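PDB 3HC1: metal-dependent phosphohydrolase, HDOD domain-containing from Geobacter sulfurreducens, which is of unknown function but binds two iron ions in an HD-type metal site and may act as a phosphohydrolase. Local coordinates for residues A[217-220]-A[221-224]; A[210-213]-A[214-218]. One frame throughout, in Å; residues are numbered along the deposited sequence.

Interaction 1 (A[217-220]-A[221-224]); sequences HHDI and EAVP. With FE (Fe (III) ion), chain B.
From Asp219 to Val223 the backbone makes a short 3-10 turn: Ala222 N bonds to Asp219 O at 3.0 Å, and Val223 N to Ile220 O at 3.2 Å. An Asx turn lies at the start of it, where Glu221 N reaches Asp219 OD1 at 3.2 Å. This N-H meets the carboxylate oxygen from above the carboxylate plane, 63° out of it. The aspartate is set for this by CG lying anti to the backbone N (chi1 -171°), beside the carbonyl carbon. Asp219 OD1 also touches Glu221 CB, and the two carboxylates are turned 64° apart. Asp219 OD1 and Glu221 OE1, of like charge, stand 4.2 Å apart. A water donates to Asp219 OD1 and, weakly, to Glu221 OE1, which probably eases their repulsion. On the buried side Ile220 CD1 touches Val223 CG2 at 3.6 Å, and both side chains pack on Val231 of helix 229-243. The turn belongs to the loop between helices 208-216 and 229-243 of the HDOD domain. Just before it come His217 and His218, each bound to the same iron through NE2. Asp153, His193 and Glu249 also bind this iron, and a water is a further ligand. CD2 of His217 sits over one face of the His218 ring, offset toward its rim. A second water links the carbonyls of Ile220 and Val223, donating to Ile220 O at 2.7 Å and to Val223 O at 3.2 Å.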
ATOM      1  N   HIS A 217      -0.444  10.791  -0.127  1.00 18.43           N
ATOM      2  CA  HIS A 217       0.093   9.997  -1.227  1.00 17.03           C
ATOM      3  C   HIS A 217      -0.237  10.481  -2.612  1.00 14.70           C
ATOM      4  O   HIS A 217       0.447  10.070  -3.551  1.00 16.31           O
ATOM      5  CB  HIS A 217      -0.208   8.518  -1.080  1.00 17.67           C
ATOM      6  CG  HIS A 217      -1.638   8.144  -1.345  1.00 13.51           C
ATOM      7  ND1 HIS A 217      -2.575   7.987  -0.339  1.00 14.10           N
ATOM      8  CD2 HIS A 217      -2.251   7.783  -2.494  1.00 11.82           C
ATOM      9  CE1 HIS A 217      -3.722   7.608  -0.873  1.00 20.15           C
ATOM     10  NE2 HIS A 217      -3.576   7.574  -2.184  1.00 13.49           N
ATOM     11  N   HIS A 218      -1.260  11.339  -2.751  1.00 17.08           N
ATOM     12  CA  HIS A 218      -1.569  11.972  -4.057  1.00 19.78           C
ATOM     13  C   HIS A 218      -0.912  13.331  -4.251  1.00 22.43           C
ATOM     14  O   HIS A 218      -1.048  13.903  -5.310  1.00 24.69           O
ATOM     15  CB  HIS A 218      -3.102  12.045  -4.317  1.00 17.39           C
ATOM     16  CG  HIS A 218      -3.717  10.710  -4.585  1.00 15.61           C
ATOM     17  ND1 HIS A 218      -3.588  10.076  -5.803  1.00 12.33           N
ATOM     18  CD2 HIS A 218      -4.455   9.869  -3.804  1.00 15.75           C
ATOM     19  CE1 HIS A 218      -4.167   8.885  -5.742  1.00 14.82           C
ATOM     20  NE2 HIS A 218      -4.735   8.739  -4.556  1.00  8.10           N
ATOM     21  N   ASP A 219      -0.178  13.850  -3.257  1.00 20.39           N
ATOM     22  CA  ASP A 219       0.659  15.028  -3.474  1.00 19.08           C
ATOM     23  C   ASP A 219       1.780  15.118  -2.462  1.00 17.10           C
ATOM     24  O   ASP A 219       1.613  15.689  -1.391  1.00 18.74           O
ATOM     25  CB  ASP A 219      -0.142  16.300  -3.451  1.00 23.20           C
ATOM     26  CG  ASP A 219       0.684  17.529  -3.892  1.00 21.99           C
ATOM     27  OD1 ASP A 219       1.848  17.412  -4.406  1.00 27.47           O
ATOM     28  OD2 ASP A 219       0.135  18.608  -3.701  1.00 29.65           O
ATOM     29  N   ILE A 220       2.904  14.520  -2.818  1.00 19.75           N
ATOM     30  CA  ILE A 220       4.093  14.481  -1.942  1.00 21.24           C
ATOM     31  C   ILE A 220       4.510  15.889  -1.502  1.00 20.30           C
ATOM     32  O   ILE A 220       5.032  16.061  -0.414  1.00 18.47           O
ATOM     33  CB  ILE A 220       5.235  13.697  -2.610  1.00 20.71           C
ATOM     34  CG1 ILE A 220       6.412  13.471  -1.639  1.00 25.32           C
ATOM     35  CG2 ILE A 220       5.705  14.381  -3.899  1.00 18.09           C
ATOM     36  CD1 ILE A 220       6.008  12.816  -0.296  1.00 16.94           C
ATOM     37  N   GLU A 221       4.230  16.900  -2.331  1.00 22.38           N
ATOM     38  CA  GLU A 221       4.662  18.255  -2.061  1.00 23.60           C
ATOM     39  C   GLU A 221       3.923  18.884  -0.901  1.00 23.70           C
ATOM     40  O   GLU A 221       4.416  19.873  -0.335  1.00 24.66           O
ATOM     41  CB  GLU A 221       4.643  19.128  -3.338  1.00 23.40           C
ATOM     42  CG  GLU A 221       5.518  18.479  -4.467  1.00 34.02           C
ATOM     43  CD  GLU A 221       5.777  19.370  -5.661  1.00 38.05           C
ATOM     44  OE1 GLU A 221       4.845  19.600  -6.447  1.00 51.39           O
ATOM     45  OE2 GLU A 221       6.928  19.814  -5.818  1.00 43.44           O
ATOM     46  N   ALA A 222       2.796  18.298  -0.499  1.00 21.58           N
ATOM     47  CA  ALA A 222       2.050  18.706   0.728  1.00 20.69           C
ATOM     48  C   ALA A 222       2.616  18.226   2.089  1.00 18.73           C
ATOM     49  O   ALA A 222       2.180  18.712   3.102  1.00 20.89           O
ATOM     50  CB  ALA A 222       0.564  18.247   0.637  1.00 20.56           C
ATOM     51  N   VAL A 223       3.510  17.255   2.126  1.00 20.53           N
ATOM     52  CA  VAL A 223       3.975  16.690   3.393  1.00 18.21           C
ATOM     53  C   VAL A 223       4.660  17.873   4.165  1.00 19.72           C
ATOM     54  O   VAL A 223       5.522  18.530   3.620  1.00 17.56           O
ATOM     55  CB  VAL A 223       4.894  15.445   3.193  1.00 18.72           C
ATOM     56  CG1 VAL A 223       5.356  14.853   4.523  1.00 18.83           C
ATOM     57  CG2 VAL A 223       4.152  14.317   2.437  1.00 17.09           C
ATOM     58  N   PRO A 224       4.244  18.166   5.413  1.00 21.30           N
ATOM     59  CA  PRO A 224       4.782  19.375   6.118  1.00 22.65           C
ATOM     60  C   PRO A 224       6.088  19.177   6.849  1.00 22.06           C
ATOM     61  O   PRO A 224       6.460  19.994   7.696  1.00 30.68           O
ATOM     62  CB  PRO A 224       3.653  19.740   7.094  1.00 20.49           C
ATOM     63  CG  PRO A 224       3.010  18.422   7.409  1.00 21.56           C
ATOM     64  CD  PRO A 224       3.255  17.461   6.245  1.00 22.18           C
TER
HETATM   65 FE    FE B 305      -4.975   6.753  -3.654  1.00 14.71          FE
HETATM   66  O   HOH W   1       3.404  16.580  -6.239  1.00 43.78           O
HETATM   67  O   HOH W   2       6.858  17.583   0.831  1.00 39.39           O
HETATM   68  O   HOH W   3      -3.422   6.123  -4.529  1.00 15.87           O

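Interaction 2 (A[210-213]-A[214-218]); sequences ICDT and ILYHH. With FE (Fe (III) ion), chain B.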
ATOM      1  N   ILE A 210       2.493   6.035   8.795  1.00 18.74           N
ATOM      2  CA  ILE A 210       1.535   5.334   7.911  1.00 15.53           C
ATOM      3  C   ILE A 210       0.357   6.255   7.658  1.00 16.93           C
ATOM      4  O   ILE A 210      -0.052   6.436   6.505  1.00 17.13           O
ATOM      5  CB  ILE A 210       1.037   3.978   8.536  1.00 11.91           C
ATOM      6  CG1 ILE A 210       2.212   3.000   8.650  1.00 19.80           C
ATOM      7  CG2 ILE A 210      -0.091   3.343   7.700  1.00 11.25           C
ATOM      8  CD1 ILE A 210       2.036   1.861   9.676  1.00 14.41           C
ATOM      9  N   CYS A 211      -0.211   6.824   8.717  1.00 15.63           N
ATOM     10  CA  CYS A 211      -1.330   7.771   8.576  1.00 14.82           C
ATOM     11  C   CYS A 211      -1.018   8.857   7.590  1.00 19.39           C
ATOM     12  O   CYS A 211      -1.819   9.157   6.697  1.00 17.74           O
ATOM     13  CB  CYS A 211      -1.682   8.374   9.935  1.00 16.35           C
ATOM     14  SG  CYS A 211      -2.379   7.167  11.095  1.00 16.10           S
ATOM     15  N   ASP A 212       0.161   9.455   7.717  1.00 15.68           N
ATOM     16  CA  ASP A 212       0.504  10.545   6.792  1.00 16.06           C
ATOM     17  C   ASP A 212       0.707  10.039   5.333  1.00 14.97           C
ATOM     18  O   ASP A 212       0.475  10.754   4.399  1.00 11.98           O
ATOM     19  CB  ASP A 212       1.781  11.201   7.268  1.00 18.04           C
ATOM     20  CG  ASP A 212       1.623  11.949   8.593  1.00 18.85           C
ATOM     21  OD1 ASP A 212       0.501  12.020   9.186  1.00 14.88           O
ATOM     22  OD2 ASP A 212       2.679  12.437   9.080  1.00 21.00           O
ATOM     23  N   THR A 213       1.164   8.809   5.154  1.00 11.70           N
ATOM     24  CA  THR A 213       1.367   8.283   3.836  1.00 12.63           C
ATOM     25  C   THR A 213      -0.005   8.191   3.150  1.00 15.11           C
ATOM     26  O   THR A 213      -0.141   8.680   2.031  1.00 15.86           O
ATOM     27  CB  THR A 213       2.010   6.901   3.841  1.00 16.04           C
ATOM     28  OG1 THR A 213       3.352   6.976   4.351  1.00 14.23           O
ATOM     29  CG2 THR A 213       2.006   6.313   2.412  1.00 12.73           C
ATOM     30  N   ILE A 214      -1.012   7.704   3.893  1.00 15.88           N
ATOM     31  CA  ILE A 214      -2.430   7.597   3.429  1.00 14.16           C
ATOM     32  C   ILE A 214      -2.995   8.997   3.090  1.00 16.63           C
ATOM     33  O   ILE A 214      -3.577   9.178   2.047  1.00 16.58           O
ATOM     34  CB  ILE A 214      -3.277   6.852   4.468  1.00 16.11           C
ATOM     35  CG1 ILE A 214      -2.780   5.422   4.697  1.00 13.69           C
ATOM     36  CG2 ILE A 214      -4.776   6.781   4.062  1.00 15.11           C
ATOM     37  CD1 ILE A 214      -3.398   4.796   6.004  1.00 13.22           C
ATOM     38  N   LEU A 215      -2.674  10.003   3.906  1.00 16.46           N
ATOM     39  CA  LEU A 215      -3.168  11.367   3.707  1.00 15.91           C
ATOM     40  C   LEU A 215      -2.559  12.098   2.515  1.00 16.43           C
ATOM     41  O   LEU A 215      -3.254  12.874   1.820  1.00 17.83           O
ATOM     42  CB  LEU A 215      -2.918  12.203   4.985  1.00 16.27           C
ATOM     43  CG  LEU A 215      -3.411  13.664   5.013  1.00 15.90           C
ATOM     44  CD1 LEU A 215      -4.922  13.754   4.725  1.00 18.87           C
ATOM     45  CD2 LEU A 215      -3.070  14.352   6.356  1.00 13.60           C
ATOM     46  N   TYR A 216      -1.274  11.873   2.269  1.00 16.03           N
ATOM     47  CA  TYR A 216      -0.494  12.720   1.355  1.00 16.34           C
ATOM     48  C   TYR A 216      -0.048  12.049   0.068  1.00 14.39           C
ATOM     49  O   TYR A 216       0.640  12.679  -0.748  1.00 17.37           O
ATOM     50  CB  TYR A 216       0.739  13.268   2.066  1.00 14.91           C
ATOM     51  CG  TYR A 216       0.496  14.143   3.280  1.00 16.12           C
ATOM     52  CD1 TYR A 216      -0.195  15.353   3.186  1.00 24.51           C
ATOM     53  CD2 TYR A 216       1.047  13.803   4.512  1.00 18.20           C
ATOM     54  CE1 TYR A 216      -0.377  16.182   4.342  1.00 18.25           C
ATOM     55  CE2 TYR A 216       0.890  14.609   5.649  1.00 20.97           C
ATOM     56  CZ  TYR A 216       0.172  15.768   5.564  1.00 24.12           C
ATOM     57  OH  TYR A 216       0.071  16.509   6.700  1.00 23.89           O
ATOM     58  N   HIS A 217      -0.444  10.791  -0.127  1.00 18.43           N
ATOM     59  CA  HIS A 217       0.093   9.997  -1.227  1.00 17.03           C
ATOM     60  C   HIS A 217      -0.237  10.481  -2.612  1.00 14.70           C
ATOM     61  O   HIS A 217       0.447  10.070  -3.551  1.00 16.31           O
ATOM     62  CB  HIS A 217      -0.208   8.518  -1.080  1.00 17.67           C
ATOM     63  CG  HIS A 217      -1.638   8.144  -1.345  1.00 13.51           C
ATOM     64  ND1 HIS A 217      -2.575   7.987  -0.339  1.00 14.10           N
ATOM     65  CD2 HIS A 217      -2.251   7.783  -2.494  1.00 11.82           C
ATOM     66  CE1 HIS A 217      -3.722   7.608  -0.873  1.00 20.15           C
ATOM     67  NE2 HIS A 217      -3.576   7.574  -2.184  1.00 13.49           N
ATOM     68  N   HIS A 218      -1.260  11.339  -2.751  1.00 17.08           N
ATOM     69  CA  HIS A 218      -1.569  11.972  -4.057  1.00 19.78           C
ATOM     70  C   HIS A 218      -0.912  13.331  -4.251  1.00 22.43           C
ATOM     71  O   HIS A 218      -1.048  13.903  -5.310  1.00 24.69           O
ATOM     72  CB  HIS A 218      -3.102  12.045  -4.317  1.00 17.39           C
ATOM     73  CG  HIS A 218      -3.717  10.710  -4.585  1.00 15.61           C
ATOM     74  ND1 HIS A 218      -3.588  10.076  -5.803  1.00 12.33           N
ATOM     75  CD2 HIS A 218      -4.455   9.869  -3.804  1.00 15.75           C
ATOM     76  CE1 HIS A 218      -4.167   8.885  -5.742  1.00 14.82           C
ATOM     77  NE2 HIS A 218      -4.735   8.739  -4.556  1.00  8.10           N
TER
HETATM   78 FE    FE B 305      -4.975   6.753  -3.654  1.00 14.71          FE
HETATM   79  O   HOH W   3      -3.422   6.123  -4.529  1.00 15.87           O
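Asp212 and Tyr216 have nearly the same first torsion, chi1 about -65°, with CG beside the backbone N and anti to the carbonyl carbon. One helical turn apart, their side chains therefore lie alongside and point the same way. Tyr216 CD2 sits 3.9 Å from Asp212 CB, and the carboxylate is turned 68° from the ring plane. Tyr216 CD2 also comes within 3.1 Å of Asp212 O, while Tyr216 N bonds to that oxygen at 3.0 Å. Asp212 OD2 is bound by the hydroxyl of Tyr225. Leu215 CD2 covers one face of the tyrosine ring near its rim. Replacing Tyr216 with an alanine would probably leave Asp212 CB and Leu215 CD2 without their aromatic neighbour and open a gap against Val223 and Pro224. The residues belong to helix 208-216, which leads into the iron site of the all-helical HDOD domain. Main-chain bonds typical of an alpha helix run from Ile214 N to Ile210 O and from Leu215 N to Cys211 O. On the buried side Ile214 CD1 touches Ile210 CG2 at 4.0 Å. Thr213 packs against helix 229-243, and its OG1 hydrogen-bonds back to Phe209 O. His217 CG takes the position between its own N and carbonyl carbon (chi1 73°). The imidazole edge then lies near Thr213 O, which is in the ring plane and 3.1 Å from His217 CB. His217 ND1 makes a weak hydrogen bond to Ile214 O at 2.8 Å, which may help to fix the ring rotation while NE2 binds the iron.

Interaction 2 is the more buried one, with six of its eight touching residues buried. It lies along helix 208-216, and its grip comes from main-chain bonds and apolar side chains, with the Asp212-Tyr216 pair partly exposed. Interaction 1 is only partly buried. It follows in the loop after that helix and relies on turn bonds, a carboxylate and waters, with Ile220 and Val223 as its buried pair. The two share His217 and His218, so the iron marks the join between helix and loop. They also meet through Tyr216: its CB packs on Val223 CG2 at 3.6 Å and its OH touches Pro224 CD at 3.4 Å. Both contacts rest against helix 229-243.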